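Local coordinates for protein ornithine carbamoyltransferase (Giardia intestinalis, PDB 3GRF) that probably catalyses the transfer of the carbamoyl group from carbamoyl phosphate to ornithine, giving citrulline, as in other ornithine carbamoyltransferases, at residues C140-M143 with T144-E147; E147-A151 with A152-S156; V174-D177 with L178-C182. All blocks are in the same frame, centred on the assembly; numbering follows the deposited sequence.

In the fold
Of the two helices involved, 135-151 comes first and carries contact 1, about two largely buried turns, 140-147. Contact 2 begins at Glu147, where contact 1 ends, and takes the same helix to its C-terminal end and into the loop that leads to strand 164-167. The two touch where Lys146 CD packs on Phe155 CE2. Contact 3 follows in series on helix 173-185, between strands 164-167 and 188-192. None of the three encloses or crosses another; each is local, within a helix or at its end, and closes no long loop. Phe142 of contact 1 packs on Leu178, Gly181 and Cys182, so the two helices meet. Contact 2 stays about 11 Å from contact 3 at the nearest atoms.

Contact 1 (C140-M143 with T144-E147); sequences CDFM and TIKE
Cys140 O takes two bonds from Thr144, one from the backbone N and one from the hydroxyl. Thr144 OG1 lies 2.9 Å from Cys140 O and comes from above the carbonyl plane. With chi1 at -60°, OG1 stands beside the backbone N of Thr144, from where it can reach the same oxygen as that N. Asn309 also bonds to this hydroxyl. The next three backbone bonds are regular: Ile145 N to Asp141 O, Lys146 N to Phe142 O and Glu147 N to Met143 O.

The buried side is closely packed. Phe142 and Ile145 lie side by side and point the same way, with Phe142 CD2 4.0 Å from Ile145 CD1. Ile145 CG1 also rests 3.5 Å from Asp141 O. Lys146 and Glu147 form the looser, partly exposed side. Their chains are extended, and their ends pair with Asp26 and Lys32 respectively.

These two turns of helix 135-151 have neighbours on several sides. Cys140 and Met143 pack on helix 303-322. Phe142, Met143 and Lys146 meet helix 18-33, while Asp141, Thr144 and Ile145 touch Met280 of strand 278-281.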
ATOM      1  N   CYS A 140      22.155   6.292   7.465  1.00 31.40           N
ATOM      2  CA  CYS A 140      21.912   7.432   6.587  1.00 29.65           C
ATOM      3  C   CYS A 140      22.918   8.516   6.813  1.00 28.29           C
ATOM      4  O   CYS A 140      23.608   8.957   5.907  1.00 22.57           O
ATOM      5  CB  CYS A 140      20.532   8.022   6.877  1.00 31.70           C
ATOM      6  SG  CYS A 140      20.191   9.407   5.758  1.00 26.93           S
ATOM      7  N   ASP A 141      22.988   8.963   8.057  1.00 26.35           N
ATOM      8  CA  ASP A 141      23.861  10.067   8.470  1.00 27.64           C
ATOM      9  C   ASP A 141      25.357   9.808   8.319  1.00 31.73           C
ATOM     10  O   ASP A 141      26.075  10.601   7.726  1.00 25.39           O
ATOM     11  CB  ASP A 141      23.521  10.402   9.904  1.00 25.18           C
ATOM     12  CG  ASP A 141      22.096  10.909  10.048  1.00 30.47           C
ATOM     13  OD1 ASP A 141      21.535  10.906  11.173  1.00 28.12           O
ATOM     14  OD2 ASP A 141      21.546  11.317   9.015  1.00 23.48           O
ATOM     15  N   PHE A 142      25.837   8.667   8.794  1.00 32.04           N
ATOM     16  CA  PHE A 142      27.261   8.393   8.608  1.00 31.09           C
ATOM     17  C   PHE A 142      27.637   8.181   7.147  1.00 29.36           C
ATOM     18  O   PHE A 142      28.696   8.612   6.701  1.00 29.42           O
ATOM     19  CB  PHE A 142      27.714   7.264   9.521  1.00 24.73           C
ATOM     20  CG  PHE A 142      27.573   7.606  10.956  1.00 28.96           C
ATOM     21  CD1 PHE A 142      26.546   7.043  11.722  1.00 22.79           C
ATOM     22  CD2 PHE A 142      28.420   8.551  11.543  1.00 29.73           C
ATOM     23  CE1 PHE A 142      26.409   7.365  13.039  1.00 25.81           C
ATOM     24  CE2 PHE A 142      28.287   8.877  12.910  1.00 25.95           C
ATOM     25  CZ  PHE A 142      27.268   8.280  13.633  1.00 24.70           C
ATOM     26  N   MET A 143      26.741   7.572   6.390  1.00 28.55           N
ATOM     27  CA  MET A 143      26.870   7.565   4.935  1.00 27.63           C
ATOM     28  C   MET A 143      26.971   8.974   4.314  1.00 31.20           C
ATOM     29  O   MET A 143      27.800   9.216   3.428  1.00 25.18           O
ATOM     30  CB  MET A 143      25.730   6.792   4.330  1.00 20.95           C
ATOM     31  CG  MET A 143      25.719   6.808   2.773  1.00 22.20           C
ATOM     32  SD  MET A 143      23.993   6.781   2.086  1.00 32.63           S
ATOM     33  CE  MET A 143      24.404   6.994   0.362  1.00 28.03           C
ATOM     34  N   THR A 144      26.133   9.895   4.772  1.00 24.94           N
ATOM     35  CA  THR A 144      26.134  11.280   4.307  1.00 28.60           C
ATOM     36  C   THR A 144      27.442  11.962   4.687  1.00 32.92           C
ATOM     37  O   THR A 144      28.025  12.694   3.878  1.00 25.70           O
ATOM     38  CB  THR A 144      24.918  12.077   4.917  1.00 33.77           C
ATOM     39  OG1 THR A 144      23.685  11.452   4.525  1.00 29.63           O
ATOM     40  CG2 THR A 144      24.950  13.561   4.489  1.00 26.09           C
ATOM     41  N   ILE A 145      27.903  11.728   5.922  1.00 25.81           N
ATOM     42  CA  ILE A 145      29.180  12.281   6.361  1.00 23.76           C
ATOM     43  C   ILE A 145      30.310  11.728   5.444  1.00 22.79           C
ATOM     44  O   ILE A 145      31.088  12.509   4.905  1.00 25.40           O
ATOM     45  CB  ILE A 145      29.445  11.996   7.873  1.00 23.44           C
ATOM     46  CG1 ILE A 145      28.529  12.872   8.741  1.00 23.73           C
ATOM     47  CG2 ILE A 145      30.925  12.228   8.293  1.00 24.85           C
ATOM     48  CD1 ILE A 145      28.331  12.332  10.206  1.00 25.45           C
ATOM     49  N   LYS A 146      30.376  10.418   5.214  1.00 24.26           N
ATOM     50  CA  LYS A 146      31.454   9.895   4.337  1.00 28.88           C
ATOM     51  C   LYS A 146      31.406  10.427   2.922  1.00 25.32           C
ATOM     52  O   LYS A 146      32.446  10.697   2.307  1.00 33.74           O
ATOM     53  CB  LYS A 146      31.466   8.352   4.267  1.00 28.08           C
ATOM     54  CG  LYS A 146      32.431   7.844   3.125  1.00 23.98           C
ATOM     55  CD  LYS A 146      32.788   6.378   3.351  1.00 21.74           C
ATOM     56  CE  LYS A 146      33.897   5.937   2.418  1.00 31.86           C
ATOM     57  NZ  LYS A 146      34.015   4.463   2.627  1.00 31.23           N
ATOM     58  N   GLU A 147      30.201  10.477   2.377  1.00 34.98           N
ATOM     59  CA  GLU A 147      29.901  11.020   1.063  1.00 32.34           C
ATOM     60  C   GLU A 147      30.349  12.450   0.906  1.00 33.03           C
ATOM     61  O   GLU A 147      31.056  12.780  -0.013  1.00 27.05           O
ATOM     62  CB  GLU A 147      28.394  10.994   0.849  1.00 36.57           C
ATOM     63  CG  GLU A 147      27.997  11.209  -0.582  1.00 28.61           C
ATOM     64  CD  GLU A 147      26.503  11.158  -0.769  1.00 34.47           C
ATOM     65  OE1 GLU A 147      25.777  11.722   0.072  1.00 42.18           O
ATOM     66  OE2 GLU A 147      26.054  10.571  -1.763  1.00 36.59           O
TER

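Contact 2 (E147-A151 with A152-S156); sequences EKFTA and AGEFS
Phe149 O accepts the shortest bond of this helix end, from Glu154 N at 2.8 Å. The N-H...O angle is 154°, and the donor is tilted 25° from the carbonyl plane. This bond spans five residues, one more than a normal helical bond. Two weak bonds lie beside it. Ala152 N reaches Lys148 O at 3.3 Å, and Gly153 N reaches Thr150 O at 3.2 Å.

Glu154 CB sits 3.8 Å from Phe149 CD2, obliquely to the ring. The ring and the carboxylate are nearly perpendicular. Glu154 bends at chi2, and its end leads away to a salt bridge with Arg276, while Lys148 points away from the turn and forms one with Asp305.

Helix 135-151 finishes here in a Schellman motif. Gly153 is the first residue to leave helical angles, and its phi is positive, at 66°. Two backbone bonds run back from the turn into the last helical turn. The chain then heads into the loop before strand 164-167.

Phe155 folds back against the last helical turn. Phe155 CB lies 3.4 Å from Thr150 OG1, and Phe155 CD1 is 3.9 Å from Phe149 CB. Both residues approach the Phe155 ring obliquely. The Thr150 hydroxyl is bonded to Lys146 O, one turn earlier in the helix.

Phe149 is buried and packs on Ile162 and Ile278, and Phe155 meets Phe159 edge-to-face. Thr150, Ala151, Ala152 and Gly153 lie on the exposed side of the turn.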
ATOM      1  N   GLU A 147      30.201  10.477   2.377  1.00 34.98           N
ATOM      2  CA  GLU A 147      29.901  11.020   1.063  1.00 32.34           C
ATOM      3  C   GLU A 147      30.349  12.450   0.906  1.00 33.03           C
ATOM      4  O   GLU A 147      31.056  12.780  -0.013  1.00 27.05           O
ATOM      5  CB  GLU A 147      28.394  10.994   0.849  1.00 36.57           C
ATOM      6  CG  GLU A 147      27.997  11.209  -0.582  1.00 28.61           C
ATOM      7  CD  GLU A 147      26.503  11.158  -0.769  1.00 34.47           C
ATOM      8  OE1 GLU A 147      25.777  11.722   0.072  1.00 42.18           O
ATOM      9  OE2 GLU A 147      26.054  10.571  -1.763  1.00 36.59           O
ATOM     10  N   LYS A 148      29.874  13.317   1.788  1.00 28.50           N
ATOM     11  CA  LYS A 148      30.242  14.731   1.737  1.00 32.54           C
ATOM     12  C   LYS A 148      31.751  14.979   1.824  1.00 42.75           C
ATOM     13  O   LYS A 148      32.312  15.633   0.948  1.00 43.68           O
ATOM     14  CB  LYS A 148      29.504  15.547   2.821  1.00 34.58           C
ATOM     15  CG  LYS A 148      28.033  15.596   2.580  1.00 26.35           C
ATOM     16  CD  LYS A 148      27.715  16.305   1.250  1.00 31.68           C
ATOM     17  CE  LYS A 148      26.357  15.838   0.687  1.00 34.15           C
ATOM     18  NZ  LYS A 148      26.036  16.462  -0.639  1.00 34.44           N
ATOM     19  N   PHE A 149      32.396  14.448   2.866  1.00 38.00           N
ATOM     20  CA  PHE A 149      33.820  14.684   3.083  1.00 33.88           C
ATOM     21  C   PHE A 149      34.710  14.055   2.018  1.00 34.11           C
ATOM     22  O   PHE A 149      35.722  14.626   1.655  1.00 38.68           O
ATOM     23  CB  PHE A 149      34.202  14.264   4.495  1.00 31.65           C
ATOM     24  CG  PHE A 149      33.728  15.240   5.538  1.00 34.97           C
ATOM     25  CD1 PHE A 149      32.745  14.887   6.437  1.00 33.72           C
ATOM     26  CD2 PHE A 149      34.247  16.531   5.588  1.00 37.20           C
ATOM     27  CE1 PHE A 149      32.299  15.801   7.421  1.00 40.34           C
ATOM     28  CE2 PHE A 149      33.813  17.449   6.552  1.00 43.87           C
ATOM     29  CZ  PHE A 149      32.832  17.085   7.485  1.00 32.94           C
ATOM     30  N   THR A 150      34.301  12.910   1.480  1.00 32.57           N
ATOM     31  CA  THR A 150      35.048  12.249   0.395  1.00 35.08           C
ATOM     32  C   THR A 150      35.081  13.090  -0.885  1.00 37.28           C
ATOM     33  O   THR A 150      36.093  13.099  -1.597  1.00 41.11           O
ATOM     34  CB  THR A 150      34.491  10.846   0.093  1.00 38.09           C
ATOM     35  OG1 THR A 150      34.818   9.972   1.170  1.00 42.20           O
ATOM     36  CG2 THR A 150      35.061  10.268  -1.180  1.00 39.98           C
ATOM     37  N   ALA A 151      33.990  13.791  -1.179  1.00 39.80           N
ATOM     38  CA  ALA A 151      33.899  14.572  -2.414  1.00 48.21           C
ATOM     39  C   ALA A 151      34.712  15.874  -2.337  1.00 49.58           C
ATOM     40  O   ALA A 151      35.293  16.328  -3.334  1.00 49.71           O
ATOM     41  CB  ALA A 151      32.434  14.850  -2.758  1.00 46.11           C
ATOM     42  N   ALA A 152      34.738  16.446  -1.137  1.00 52.83           N
ATOM     43  CA  ALA A 152      35.631  17.535  -0.740  1.00 48.11           C
ATOM     44  C   ALA A 152      37.106  17.146  -0.516  1.00 48.34           C
ATOM     45  O   ALA A 152      37.917  18.016  -0.212  1.00 46.15           O
ATOM     46  CB  ALA A 152      35.084  18.180   0.532  1.00 49.51           C
ATOM     47  N   GLY A 153      37.443  15.863  -0.656  1.00 45.02           N
ATOM     48  CA  GLY A 153      38.801  15.378  -0.434  1.00 43.82           C
ATOM     49  C   GLY A 153      39.292  15.485   1.005  1.00 46.03           C
ATOM     50  O   GLY A 153      40.499  15.560   1.252  1.00 48.63           O
ATOM     51  N   GLU A 154      38.357  15.484   1.952  1.00 47.07           N
ATOM     52  CA  GLU A 154      38.637  15.583   3.386  1.00 40.13           C
ATOM     53  C   GLU A 154      38.512  14.245   4.144  1.00 40.84           C
ATOM     54  O   GLU A 154      38.347  14.228   5.388  1.00 35.69           O
ATOM     55  CB  GLU A 154      37.674  16.583   4.005  1.00 44.67           C
ATOM     56  CG  GLU A 154      37.752  17.980   3.431  1.00 45.06           C
ATOM     57  CD  GLU A 154      38.903  18.803   4.005  1.00 47.30           C
ATOM     58  OE1 GLU A 154      39.050  19.986   3.610  1.00 38.50           O
ATOM     59  OE2 GLU A 154      39.658  18.270   4.850  1.00 43.20           O
ATOM     60  N   PHE A 155      38.590  13.128   3.415  1.00 32.81           N
ATOM     61  CA  PHE A 155      38.368  11.795   4.028  1.00 37.27           C
ATOM     62  C   PHE A 155      39.602  10.879   4.008  1.00 33.60           C
ATOM     63  O   PHE A 155      39.464   9.647   4.066  1.00 37.07           O
ATOM     64  CB  PHE A 155      37.185  11.076   3.354  1.00 32.83           C
ATOM     65  CG  PHE A 155      36.390  10.149   4.282  1.00 32.57           C
ATOM     66  CD1 PHE A 155      35.593  10.668   5.303  1.00 32.15           C
ATOM     67  CD2 PHE A 155      36.417   8.766   4.100  1.00 29.27           C
ATOM     68  CE1 PHE A 155      34.855   9.828   6.135  1.00 22.74           C
ATOM     69  CE2 PHE A 155      35.646   7.911   4.928  1.00 33.69           C
ATOM     70  CZ  PHE A 155      34.875   8.448   5.948  1.00 25.79           C
ATOM     71  N   SER A 156      40.799  11.460   3.940  1.00 30.86           N
ATOM     72  CA  SER A 156      42.040  10.658   4.059  1.00 30.09           C
ATOM     73  C   SER A 156      42.131   9.923   5.380  1.00 31.64           C
ATOM     74  O   SER A 156      42.598   8.774   5.444  1.00 35.05           O
ATOM     75  CB  SER A 156      43.271  11.542   3.921  1.00 29.01           C
ATOM     76  OG  SER A 156      43.407  11.954   2.592  1.00 43.05           O
TER

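Contact 3 (V174-D177 with L178-C182)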
ATOM      1  N   VAL A 174      17.760   9.692  19.198  1.00 32.04           N
ATOM      2  CA  VAL A 174      18.609  10.050  18.051  1.00 34.62           C
ATOM      3  C   VAL A 174      20.039  10.327  18.529  1.00 29.41           C
ATOM      4  O   VAL A 174      20.987   9.843  17.933  1.00 22.61           O
ATOM      5  CB  VAL A 174      17.956  11.194  17.156  1.00 29.24           C
ATOM      6  CG1 VAL A 174      19.006  12.028  16.402  1.00 28.03           C
ATOM      7  CG2 VAL A 174      16.941  10.589  16.136  1.00 33.17           C
ATOM      8  N   THR A 175      20.199  11.091  19.618  1.00 21.14           N
ATOM      9  CA  THR A 175      21.492  11.367  20.249  1.00 25.48           C
ATOM     10  C   THR A 175      22.147  10.071  20.735  1.00 29.69           C
ATOM     11  O   THR A 175      23.313   9.857  20.444  1.00 29.24           O
ATOM     12  CB  THR A 175      21.347  12.329  21.435  1.00 27.53           C
ATOM     13  OG1 THR A 175      20.454  13.385  21.056  1.00 25.17           O
ATOM     14  CG2 THR A 175      22.689  12.916  21.854  1.00 25.59           C
ATOM     15  N   TYR A 176      21.382   9.217  21.431  1.00 28.54           N
ATOM     16  CA  TYR A 176      21.835   7.866  21.815  1.00 35.71           C
ATOM     17  C   TYR A 176      22.433   7.117  20.660  1.00 30.64           C
ATOM     18  O   TYR A 176      23.534   6.588  20.752  1.00 37.54           O
ATOM     19  CB  TYR A 176      20.690   7.035  22.388  1.00 30.14           C
ATOM     20  CG  TYR A 176      20.111   7.621  23.674  1.00 25.69           C
ATOM     21  CD1 TYR A 176      18.978   7.074  24.249  1.00 31.57           C
ATOM     22  CD2 TYR A 176      20.697   8.752  24.284  1.00 32.65           C
ATOM     23  CE1 TYR A 176      18.415   7.624  25.425  1.00 35.54           C
ATOM     24  CE2 TYR A 176      20.147   9.316  25.490  1.00 33.23           C
ATOM     25  CZ  TYR A 176      19.021   8.740  26.037  1.00 42.89           C
ATOM     26  OH  TYR A 176      18.481   9.284  27.201  1.00 37.17           O
ATOM     27  N   ASP A 177      21.705   7.046  19.566  1.00 29.45           N
ATOM     28  CA  ASP A 177      22.200   6.225  18.450  1.00 30.08           C
ATOM     29  C   ASP A 177      23.377   6.885  17.707  1.00 26.61           C
ATOM     30  O   ASP A 177      24.221   6.177  17.152  1.00 27.34           O
ATOM     31  CB  ASP A 177      21.022   5.847  17.514  1.00 30.22           C
ATOM     32  CG  ASP A 177      20.866   4.344  17.301  1.00 29.03           C
ATOM     33  OD1 ASP A 177      21.555   3.516  17.930  1.00 39.88           O
ATOM     34  OD2 ASP A 177      20.031   3.980  16.469  1.00 28.48           O
ATOM     35  N   LEU A 178      23.475   8.248  17.695  1.00 23.19           N
ATOM     36  CA  LEU A 178      24.638   8.980  17.083  1.00 27.54           C
ATOM     37  C   LEU A 178      25.883   8.688  17.935  1.00 28.46           C
ATOM     38  O   LEU A 178      26.951   8.406  17.383  1.00 29.70           O
ATOM     39  CB  LEU A 178      24.369  10.500  17.041  1.00 24.90           C
ATOM     40  CG  LEU A 178      24.169  11.247  15.702  1.00 34.04           C
ATOM     41  CD1 LEU A 178      24.208  10.292  14.506  1.00 28.77           C
ATOM     42  CD2 LEU A 178      22.845  12.016  15.712  1.00 29.83           C
ATOM     43  N   MET A 179      25.741   8.772  19.257  1.00 29.21           N
ATOM     44  CA  MET A 179      26.846   8.449  20.157  1.00 24.36           C
ATOM     45  C   MET A 179      27.351   7.038  19.892  1.00 30.95           C
ATOM     46  O   MET A 179      28.573   6.823  19.800  1.00 22.04           O
ATOM     47  CB  MET A 179      26.394   8.565  21.608  1.00 25.68           C
ATOM     48  CG  MET A 179      26.055  10.015  22.062  1.00 24.20           C
ATOM     49  SD  MET A 179      25.067  10.006  23.592  1.00 30.82           S
ATOM     50  CE  MET A 179      26.208   9.287  24.759  1.00 34.80           C
ATOM     51  N   ARG A 180      26.430   6.077  19.769  1.00 30.00           N
ATOM     52  CA  ARG A 180      26.810   4.687  19.416  1.00 25.36           C
ATOM     53  C   ARG A 180      27.520   4.584  18.056  1.00 30.32           C
ATOM     54  O   ARG A 180      28.475   3.815  17.928  1.00 27.38           O
ATOM     55  CB  ARG A 180      25.605   3.728  19.442  1.00 30.78           C
ATOM     56  CG  ARG A 180      24.927   3.470  20.833  1.00 27.47           C
ATOM     57  CD  ARG A 180      23.561   2.783  20.645  1.00 28.74           C
ATOM     58  NE  ARG A 180      22.671   2.897  21.841  1.00 32.37           N
ATOM     59  CZ  ARG A 180      21.394   3.290  21.816  1.00 34.19           C
ATOM     60  NH1 ARG A 180      20.823   3.651  20.677  1.00 28.67           N
ATOM     61  NH2 ARG A 180      20.677   3.357  22.937  1.00 27.89           N
ATOM     62  N   GLY A 181      27.019   5.287  17.027  1.00 25.45           N
ATOM     63  CA  GLY A 181      27.646   5.236  15.689  1.00 29.05           C
ATOM     64  C   GLY A 181      29.074   5.766  15.758  1.00 30.80           C
ATOM     65  O   GLY A 181      29.997   5.152  15.240  1.00 31.37           O
ATOM     66  N   CYS A 182      29.251   6.903  16.427  1.00 17.79           N
ATOM     67  CA  CYS A 182      30.548   7.524  16.620  1.00 27.74           C
ATOM     68  C   CYS A 182      31.470   6.553  17.364  1.00 29.74           C
ATOM     69  O   CYS A 182      32.592   6.362  16.977  1.00 29.85           O
ATOM     70  CB  CYS A 182      30.436   8.779  17.492  1.00 29.00           C
ATOM     71  SG  CYS A 182      29.845  10.289  16.781  1.00 34.90           S
TER
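Asp177 and Arg180 form a salt bridge within one turn of helix 173-185. Arg180 NH1 is 2.8 Å from Asp177 OD1, with an N-H...O angle of 154°. The oxygen lies near the guanidinium plane, at its edge. Seen from Asp177, the donor stands above the carboxylate plane. The two flat groups are 82° apart, so they do not pair side-on. Arg180 runs extended from CG to NE, which carries its end back along the helix past Asp177.

Both charges have further partners: Asp177 OD2 accepts from His134 N and OD1 from Ile13 N, while Arg180 NE pairs with Glu208, NH1 bonds to Phe132 O, and the group makes a cation-pi contact with Phe132. Tyr176 CB lies over one guanidinium face, 3.7 Å from Arg180 NH2 and offset toward the rim.

Regular backbone bonds link the successive turns of the helix, such as Met179 N to Thr175 O. Around them the packing is apolar. Val174 CG1 meets Leu178 CD2 at 3.9 Å, the two side chains lying alongside and pointing the same way. Met179 crosses Thr175 at a slant, with Met179 SD 4.1 Å from Thr175 CG2. Leu178 also packs on Phe142.

The helix belongs to a beta-alpha-beta unit of the Asp/Orn binding domain. The disulfide from Cys182 to Cys189 ties its later part covalently to strand 188-192. The charged pair is buried, and its several partners probably offset the cost of burying it and limit rotation of both groups.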